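Local coordinates for RNA pseudouridylate synthase domain-containing protein 1 (Homo sapiens, PDB 5VBB), which probably binds RNA and isomerises uridines in it to pseudouridine, at residues Val12-Phe18 and Thr219-Val224; Ser69-Ala73 and Arg205-Ala210. One frame throughout, in Å; residues are numbered along the deposited sequence.

In the fold
Both contacts tie the part of the fold built on strands 10-14, 18-23 and 73-77 to the larger, curled sheet that holds strands 208-216 and 221-225. Contact 2 joins the loop leading into strand 73-77 to strand 208-216; its centre lies about 6 Å from the centre of the chain, beside Asp67, the active-site residue inferred by similarity, and the side chain of Thr70 is about 4 Å from that of Asp67. Contact 1 lies away from the active site, its centre about 19 Å from the centre of the chain. The contact centres are about 21 Å apart, yet the two regions meet where Val224 CG2 packs 3.9 Å from Ala73 CB.

Contact 1 of 2, residues Val12-Phe18 and Thr219-Val224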
ATOM      1  N   VAL A  12      -1.604   2.813  15.535  1.00 38.96           N
ATOM      2  CA  VAL A  12      -3.025   2.856  15.217  1.00 39.01           C
ATOM      3  C   VAL A  12      -3.788   1.726  15.896  1.00 42.70           C
ATOM      4  O   VAL A  12      -4.998   1.709  15.814  1.00 37.61           O
ATOM      5  CB  VAL A  12      -3.271   2.873  13.686  1.00 40.85           C
ATOM      6  CG1 VAL A  12      -2.703   4.152  13.098  1.00 41.86           C
ATOM      7  CG2 VAL A  12      -2.670   1.666  12.990  1.00 39.25           C
ATOM      8  N   TYR A  13      -3.093   0.825  16.594  1.00 42.93           N
ATOM      9  CA  TYR A  13      -3.688  -0.313  17.246  1.00 42.91           C
ATOM     10  C   TYR A  13      -2.660  -0.899  18.186  1.00 46.65           C
ATOM     11  O   TYR A  13      -1.529  -1.157  17.770  1.00 44.64           O
ATOM     12  CB  TYR A  13      -4.090  -1.345  16.180  1.00 43.97           C
ATOM     13  CG  TYR A  13      -4.740  -2.592  16.711  1.00 44.23           C
ATOM     14  CD1 TYR A  13      -3.992  -3.562  17.370  1.00 45.57           C
ATOM     15  CD2 TYR A  13      -6.049  -2.911  16.373  1.00 46.07           C
ATOM     16  CE1 TYR A  13      -4.568  -4.743  17.805  1.00 45.66           C
ATOM     17  CE2 TYR A  13      -6.620  -4.114  16.760  1.00 48.05           C
ATOM     18  CZ  TYR A  13      -5.896  -4.995  17.534  1.00 51.35           C
ATOM     19  OH  TYR A  13      -6.482  -6.165  17.907  1.00 56.13           O
ATOM     20  N   ARG A  14      -3.044  -1.155  19.439  1.00 42.93           N
ATOM     21  CA  ARG A  14      -2.132  -1.785  20.383  1.00 43.13           C
ATOM     22  C   ARG A  14      -2.954  -2.661  21.291  1.00 47.24           C
ATOM     23  O   ARG A  14      -3.929  -2.200  21.874  1.00 45.82           O
ATOM     24  CB  ARG A  14      -1.319  -0.734  21.167  1.00 42.47           C
ATOM     25  CG  ARG A  14      -0.508  -1.207  22.400  1.00 53.40           C
ATOM     26  CD  ARG A  14       0.921  -1.601  22.115  1.00 65.44           C
ATOM     27  NE  ARG A  14       1.623  -2.100  23.313  1.00 66.15           N
ATOM     28  CZ  ARG A  14       2.139  -1.343  24.280  1.00 87.29           C
ATOM     29  NH1 ARG A  14       2.019  -0.018  24.240  1.00 81.56           N
ATOM     30  NH2 ARG A  14       2.753  -1.907  25.319  1.00 81.88           N
ATOM     31  N   SER A  15      -2.587  -3.936  21.344  1.00 43.91           N
ATOM     32  CA  SER A  15      -3.145  -4.925  22.231  1.00 44.68           C
ATOM     33  C   SER A  15      -1.991  -5.557  23.024  1.00 50.78           C
ATOM     34  O   SER A  15      -0.847  -5.133  22.902  1.00 50.73           O
ATOM     35  CB  SER A  15      -3.900  -5.994  21.448  1.00 44.69           C
ATOM     36  OG  SER A  15      -3.019  -6.881  20.778  1.00 46.49           O
ATOM     37  N   ARG A  16      -2.292  -6.589  23.810  1.00 47.05           N
ATOM     38  CA  ARG A  16      -1.280  -7.340  24.552  1.00 48.67           C
ATOM     39  C   ARG A  16      -0.337  -8.077  23.598  1.00 51.30           C
ATOM     40  O   ARG A  16       0.851  -8.186  23.872  1.00 52.34           O
ATOM     41  CB  ARG A  16      -1.970  -8.386  25.456  1.00 52.57           C
ATOM     42  CG  ARG A  16      -2.814  -7.768  26.588  1.00 65.71           C
ATOM     43  CD  ARG A  16      -3.934  -8.702  27.087  1.00 67.04           C
ATOM     44  NE  ARG A  16      -3.423  -9.903  27.753  1.00 64.18           N
ATOM     45  CZ  ARG A  16      -2.840  -9.921  28.950  1.00 83.19           C
ATOM     46  NH1 ARG A  16      -2.706  -8.799  29.653  1.00 79.48           N
ATOM     47  NH2 ARG A  16      -2.388 -11.061  29.459  1.00 66.57           N
ATOM     48  N   ASP A  17      -0.874  -8.549  22.466  1.00 45.50           N
ATOM     49  CA  ASP A  17      -0.183  -9.403  21.508  1.00 45.05           C
ATOM     50  C   ASP A  17       0.273  -8.737  20.225  1.00 47.74           C
ATOM     51  O   ASP A  17       1.176  -9.270  19.585  1.00 47.36           O
ATOM     52  CB  ASP A  17      -1.127 -10.549  21.114  1.00 46.54           C
ATOM     53  CG  ASP A  17      -1.314 -11.593  22.192  1.00 60.99           C
ATOM     54  OD1 ASP A  17      -0.330 -11.914  22.881  1.00 66.63           O
ATOM     55  OD2 ASP A  17      -2.434 -12.115  22.318  1.00 64.30           O
ATOM     56  N   PHE A  18      -0.393  -7.665  19.789  1.00 43.11           N
ATOM     57  CA  PHE A  18      -0.066  -7.026  18.532  1.00 40.45           C
ATOM     58  C   PHE A  18       0.025  -5.540  18.651  1.00 46.81           C
ATOM     59  O   PHE A  18      -0.657  -4.918  19.452  1.00 45.85           O
ATOM     60  CB  PHE A  18      -1.123  -7.365  17.466  1.00 40.48           C
ATOM     61  CG  PHE A  18      -1.143  -8.822  17.107  1.00 41.03           C
ATOM     62  CD1 PHE A  18      -0.176  -9.359  16.278  1.00 43.54           C
ATOM     63  CD2 PHE A  18      -2.102  -9.669  17.641  1.00 43.12           C
ATOM     64  CE1 PHE A  18      -0.234 -10.689  15.892  1.00 45.03           C
ATOM     65  CE2 PHE A  18      -2.122 -11.011  17.312  1.00 46.48           C
ATOM     66  CZ  PHE A  18      -1.200 -11.512  16.419  1.00 45.10           C
ATOM     67  N   THR A 219      -6.763 -15.929  18.170  1.00 55.51           N
ATOM     68  CA  THR A 219      -7.097 -15.200  19.396  1.00 55.67           C
ATOM     69  C   THR A 219      -7.612 -13.775  19.207  1.00 55.00           C
ATOM     70  O   THR A 219      -8.204 -13.220  20.132  1.00 53.54           O
ATOM     71  CB  THR A 219      -5.821 -15.095  20.262  1.00 67.09           C
ATOM     72  OG1 THR A 219      -4.793 -14.468  19.494  1.00 72.12           O
ATOM     73  CG2 THR A 219      -5.333 -16.438  20.745  1.00 69.07           C
ATOM     74  N   GLU A 220      -7.321 -13.133  18.064  1.00 49.35           N
ATOM     75  CA  GLU A 220      -7.623 -11.726  17.912  1.00 47.03           C
ATOM     76  C   GLU A 220      -7.774 -11.338  16.454  1.00 46.38           C
ATOM     77  O   GLU A 220      -6.956 -11.756  15.650  1.00 43.54           O
ATOM     78  CB  GLU A 220      -6.413 -10.994  18.501  1.00 48.90           C
ATOM     79  CG  GLU A 220      -6.530  -9.497  18.664  1.00 57.24           C
ATOM     80  CD  GLU A 220      -5.342  -8.954  19.433  1.00 65.40           C
ATOM     81  OE1 GLU A 220      -4.788  -9.683  20.281  1.00 59.51           O
ATOM     82  OE2 GLU A 220      -4.933  -7.808  19.159  1.00 66.76           O
ATOM     83  N   CYS A 221      -8.787 -10.550  16.106  1.00 44.21           N
ATOM     84  CA  CYS A 221      -8.929 -10.070  14.727  1.00 43.86           C
ATOM     85  C   CYS A 221      -8.333  -8.698  14.713  1.00 46.81           C
ATOM     86  O   CYS A 221      -8.966  -7.733  15.168  1.00 46.91           O
ATOM     87  CB  CYS A 221     -10.382 -10.064  14.266  1.00 45.01           C
ATOM     88  SG  CYS A 221     -10.614  -9.473  12.571  1.00 48.09           S
ATOM     89  N   VAL A 222      -7.074  -8.617  14.252  1.00 41.18           N
ATOM     90  CA  VAL A 222      -6.341  -7.356  14.178  1.00 40.29           C
ATOM     91  C   VAL A 222      -6.897  -6.645  12.980  1.00 45.85           C
ATOM     92  O   VAL A 222      -6.639  -7.097  11.874  1.00 46.61           O
ATOM     93  CB  VAL A 222      -4.822  -7.575  14.035  1.00 42.77           C
ATOM     94  CG1 VAL A 222      -4.071  -6.237  13.896  1.00 42.02           C
ATOM     95  CG2 VAL A 222      -4.279  -8.411  15.179  1.00 42.73           C
ATOM     96  N   GLU A 223      -7.694  -5.577  13.181  1.00 39.97           N
ATOM     97  CA  GLU A 223      -8.303  -4.885  12.060  1.00 38.83           C
ATOM     98  C   GLU A 223      -8.090  -3.394  12.186  1.00 42.00           C
ATOM     99  O   GLU A 223      -8.472  -2.792  13.198  1.00 39.87           O
ATOM    100  CB  GLU A 223      -9.781  -5.246  12.002  1.00 40.21           C
ATOM    101  CG  GLU A 223     -10.579  -4.481  10.968  1.00 44.39           C
ATOM    102  CD  GLU A 223     -12.016  -4.945  10.870  1.00 62.25           C
ATOM    103  OE1 GLU A 223     -12.497  -5.624  11.804  1.00 68.83           O
ATOM    104  OE2 GLU A 223     -12.657  -4.648   9.838  1.00 51.91           O
ATOM    105  N   VAL A 224      -7.463  -2.779  11.189  1.00 38.92           N
ATOM    106  CA  VAL A 224      -7.228  -1.354  11.290  1.00 38.80           C
ATOM    107  C   VAL A 224      -7.564  -0.706   9.983  1.00 41.23           C
ATOM    108  O   VAL A 224      -7.489  -1.305   8.898  1.00 37.54           O
ATOM    109  CB  VAL A 224      -5.796  -0.941  11.804  1.00 45.30           C
ATOM    110  CG1 VAL A 224      -5.318  -1.857  12.913  1.00 45.37           C
ATOM    111  CG2 VAL A 224      -4.761  -0.905  10.694  1.00 45.86           C
TER
HETATM  112  O   HOH W   1      -9.153  -6.581  18.266  1.00 54.32           O
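Glu220 OE2 is gripped by two hydroxyls of segment 12-18: Tyr13 OH donates to it at 2.6 Å and Ser15 OG at 2.7 Å. The bonds take different lone pairs, Tyr13 the anti one and Ser15 the syn one. A glutamate suits the place because its extended chain, coming from the direction opposite to the tyrosine, carries the carboxylate to the edge of the Tyr13 ring, with the two planes 21° apart. A water donates to Tyr13 OH and, weakly, to Cys221 O. Ser15 OG sits between its own backbone N and carbonyl carbon (chi1 74°), from where it also accepts from the N-H groups of Asp17 and Phe18, an ST turn and ST motif that fix the loop. Glu220 OE1 lies 4.0 Å from Asp17 OD2; Asp17 OD1 is hydrogen-bonded to Asn79, which may lessen the cost of the two like charges.

Val222 splits its branches between two rings. Val222 CG1 stands over the centre of the Tyr13 face, 4.2 Å from the centroid, and Val222 CG2 over the face of Phe18, 3.9 Å from its centroid, both CH-pi contacts. Val224 CG1 presses on Tyr13 CB at 3.5 Å. Together these side chains join the hairpin of strands 10-14 and 18-23, with a classic beta bulge at Val12 and Tyr13 opposite Val20, to strand 221-225 of the larger sheet.

Contact 2 of 2, residues Ser69-Ala73 and Arg205-Ala210; sequences STSGA and RMMLHA. With SO4 (sulfate ion), chain B.
Segment 69-73 runs alongside 205-210 with their end-to-end directions 29° apart, and parallel beta bridges pair Ser71 with His209 and Gly72 with Ala210. Ala210 N donates to Ser71 O at 2.7 Å and Ala73 N to Ala210 O at 2.9 Å, while the bond from Ser71 N to Leu208 O is long and weak. Glycine suits position 72, where phi is positive (120°) and Gly72 CA lies only 3.3 Å from Ala210 O; the same bare CA approaches His209 CE1 obliquely.

Ser71 OG is the buried polar centre. Arg205 NH2 donates to Ser71 OG at 2.7 Å, nearly in the guanidinium plane, and NH1 adds a weaker bond; His209 ND1 shares a further hydrogen bond with Ser71 OG at 2.7 Å, at the edge of its ring. A small serine lets both large groups converge. Second bonds hold them: Arg205 NE reaches Met206 O, and His209 NE2 is hydrogen-bonded to Thr226.

This short parallel pairing ties the loop that follows the presumed catalytic Asp67 to strand 208-216 of the large sheet of the pseudouridine synthase domain. Thr70 OG1 lies 3.3 Å from Met206 CE and 3.7 Å from Leu208 CD2; the methionine is extended to SD and then bends at chi3 (76°), which swings CE over between Thr70 and Ser69. At the outer end a water bridges Ser69 O and Met206 N, and Ser69 binds a sulfate, probably from the crystallisation liquor, through N to O4 and OG to O3, with Arg177 as a further donor to the ion.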
ATOM      1  N   SER A  69       9.155   3.055   0.293  1.00 38.82           N
ATOM      2  CA  SER A  69       8.439   4.239  -0.171  1.00 37.12           C
ATOM      3  C   SER A  69       6.948   4.257   0.163  1.00 39.94           C
ATOM      4  O   SER A  69       6.321   5.314   0.059  1.00 41.82           O
ATOM      5  CB  SER A  69       8.616   4.418  -1.672  1.00 39.91           C
ATOM      6  OG  SER A  69       9.992   4.604  -1.960  1.00 47.17           O
ATOM      7  N   THR A  70       6.397   3.168   0.647  1.00 34.87           N
ATOM      8  CA  THR A  70       4.985   3.107   0.978  1.00 34.42           C
ATOM      9  C   THR A  70       4.767   3.407   2.443  1.00 37.82           C
ATOM     10  O   THR A  70       5.527   2.943   3.276  1.00 36.85           O
ATOM     11  CB  THR A  70       4.468   1.704   0.569  1.00 36.72           C
ATOM     12  OG1 THR A  70       4.653   1.609  -0.836  1.00 42.20           O
ATOM     13  CG2 THR A  70       3.005   1.464   0.915  1.00 34.12           C
ATOM     14  N   SER A  71       3.694   4.166   2.765  1.00 34.91           N
ATOM     15  CA  SER A  71       3.317   4.398   4.158  1.00 33.99           C
ATOM     16  C   SER A  71       2.179   3.448   4.569  1.00 36.83           C
ATOM     17  O   SER A  71       1.555   2.796   3.731  1.00 35.26           O
ATOM     18  CB  SER A  71       2.856   5.844   4.347  1.00 37.28           C
ATOM     19  OG  SER A  71       1.827   6.212   3.439  1.00 35.53           O
ATOM     20  N   GLY A  72       1.891   3.378   5.854  1.00 36.21           N
ATOM     21  CA  GLY A  72       0.721   2.652   6.313  1.00 35.13           C
ATOM     22  C   GLY A  72       0.853   1.485   7.250  1.00 36.24           C
ATOM     23  O   GLY A  72       1.898   1.273   7.885  1.00 33.54           O
ATOM     24  N   ALA A  73      -0.279   0.741   7.336  1.00 32.00           N
ATOM     25  CA  ALA A  73      -0.530  -0.348   8.291  1.00 34.58           C
ATOM     26  C   ALA A  73       0.498  -1.473   8.226  1.00 39.82           C
ATOM     27  O   ALA A  73       0.647  -2.133   7.212  1.00 38.97           O
ATOM     28  CB  ALA A  73      -1.911  -0.926   8.079  1.00 36.20           C
ATOM     29  N   ARG A 205       6.781  12.627  -1.998  1.00 38.61           N
ATOM     30  CA  ARG A 205       6.730  11.217  -1.622  1.00 38.91           C
ATOM     31  C   ARG A 205       6.055  10.415  -2.688  1.00 40.50           C
ATOM     32  O   ARG A 205       5.504  10.976  -3.614  1.00 39.85           O
ATOM     33  CB  ARG A 205       5.923  11.082  -0.342  1.00 34.38           C
ATOM     34  CG  ARG A 205       4.455  11.467  -0.457  1.00 35.56           C
ATOM     35  CD  ARG A 205       3.655  10.930   0.724  1.00 38.28           C
ATOM     36  NE  ARG A 205       3.528   9.483   0.594  1.00 39.89           N
ATOM     37  CZ  ARG A 205       2.898   8.689   1.436  1.00 47.60           C
ATOM     38  NH1 ARG A 205       2.304   9.189   2.512  1.00 38.91           N
ATOM     39  NH2 ARG A 205       2.853   7.385   1.212  1.00 37.16           N
ATOM     40  N   MET A 206       6.062   9.111  -2.541  1.00 37.12           N
ATOM     41  CA  MET A 206       5.309   8.248  -3.422  1.00 35.48           C
ATOM     42  C   MET A 206       3.918   8.127  -2.819  1.00 37.09           C
ATOM     43  O   MET A 206       3.804   7.837  -1.634  1.00 34.74           O
ATOM     44  CB  MET A 206       5.947   6.879  -3.544  1.00 37.13           C
ATOM     45  CG  MET A 206       5.254   6.049  -4.561  1.00 37.53           C
ATOM     46  SD  MET A 206       6.055   4.454  -4.870  1.00 40.49           S
ATOM     47  CE  MET A 206       5.542   3.575  -3.380  1.00 36.96           C
ATOM     48  N   MET A 207       2.874   8.365  -3.611  1.00 34.44           N
ATOM     49  CA  MET A 207       1.493   8.383  -3.110  1.00 33.26           C
ATOM     50  C   MET A 207       0.815   6.988  -3.084  1.00 34.53           C
ATOM     51  O   MET A 207      -0.180   6.757  -3.758  1.00 32.17           O
ATOM     52  CB  MET A 207       0.650   9.360  -3.947  1.00 35.38           C
ATOM     53  CG  MET A 207       1.274  10.744  -4.100  1.00 38.10           C
ATOM     54  SD  MET A 207       1.587  11.580  -2.521  1.00 39.80           S
ATOM     55  CE  MET A 207       2.519  13.015  -3.097  1.00 38.31           C
ATOM     56  N   LEU A 208       1.315   6.105  -2.232  1.00 31.83           N
ATOM     57  CA  LEU A 208       0.755   4.781  -1.995  1.00 32.61           C
ATOM     58  C   LEU A 208       0.776   4.604  -0.502  1.00 37.08           C
ATOM     59  O   LEU A 208       1.786   4.909   0.107  1.00 36.12           O
ATOM     60  CB  LEU A 208       1.563   3.679  -2.728  1.00 31.85           C
ATOM     61  CG  LEU A 208       1.039   2.250  -2.590  1.00 35.28           C
ATOM     62  CD1 LEU A 208      -0.362   2.118  -3.207  1.00 35.69           C
ATOM     63  CD2 LEU A 208       1.940   1.273  -3.321  1.00 35.95           C
ATOM     64  N   HIS A 209      -0.362   4.176   0.088  1.00 33.09           N
ATOM     65  CA  HIS A 209      -0.557   4.081   1.511  1.00 32.30           C
ATOM     66  C   HIS A 209      -1.347   2.822   1.848  1.00 35.58           C
ATOM     67  O   HIS A 209      -2.415   2.603   1.272  1.00 32.27           O
ATOM     68  CB  HIS A 209      -1.383   5.300   1.961  1.00 33.84           C
ATOM     69  CG  HIS A 209      -1.672   5.331   3.428  1.00 37.09           C
ATOM     70  ND1 HIS A 209      -0.662   5.540   4.360  1.00 39.13           N
ATOM     71  CD2 HIS A 209      -2.853   5.167   4.088  1.00 37.99           C
ATOM     72  CE1 HIS A 209      -1.252   5.498   5.546  1.00 38.85           C
ATOM     73  NE2 HIS A 209      -2.575   5.294   5.428  1.00 38.35           N
ATOM     74  N   ALA A 210      -0.837   2.012   2.757  1.00 32.84           N
ATOM     75  CA  ALA A 210      -1.538   0.792   3.198  1.00 32.02           C
ATOM     76  C   ALA A 210      -2.563   1.254   4.206  1.00 36.91           C
ATOM     77  O   ALA A 210      -2.234   1.625   5.319  1.00 37.92           O
ATOM     78  CB  ALA A 210      -0.541  -0.191   3.803  1.00 31.99           C
TER
HETATM   79  S   SO4 B 301      10.980   1.179  -2.771  1.00 51.06           S
HETATM   80  O1  SO4 B 301      10.590   0.663  -4.092  1.00 54.16           O
HETATM   81  O2  SO4 B 301      11.982   0.262  -2.214  1.00 52.21           O
HETATM   82  O3  SO4 B 301      11.512   2.522  -2.867  1.00 48.94           O
HETATM   83  O4  SO4 B 301       9.809   1.257  -1.905  1.00 46.76           O
HETATM   84  O   HOH W   2       7.394   7.764  -0.408  1.00 37.52           O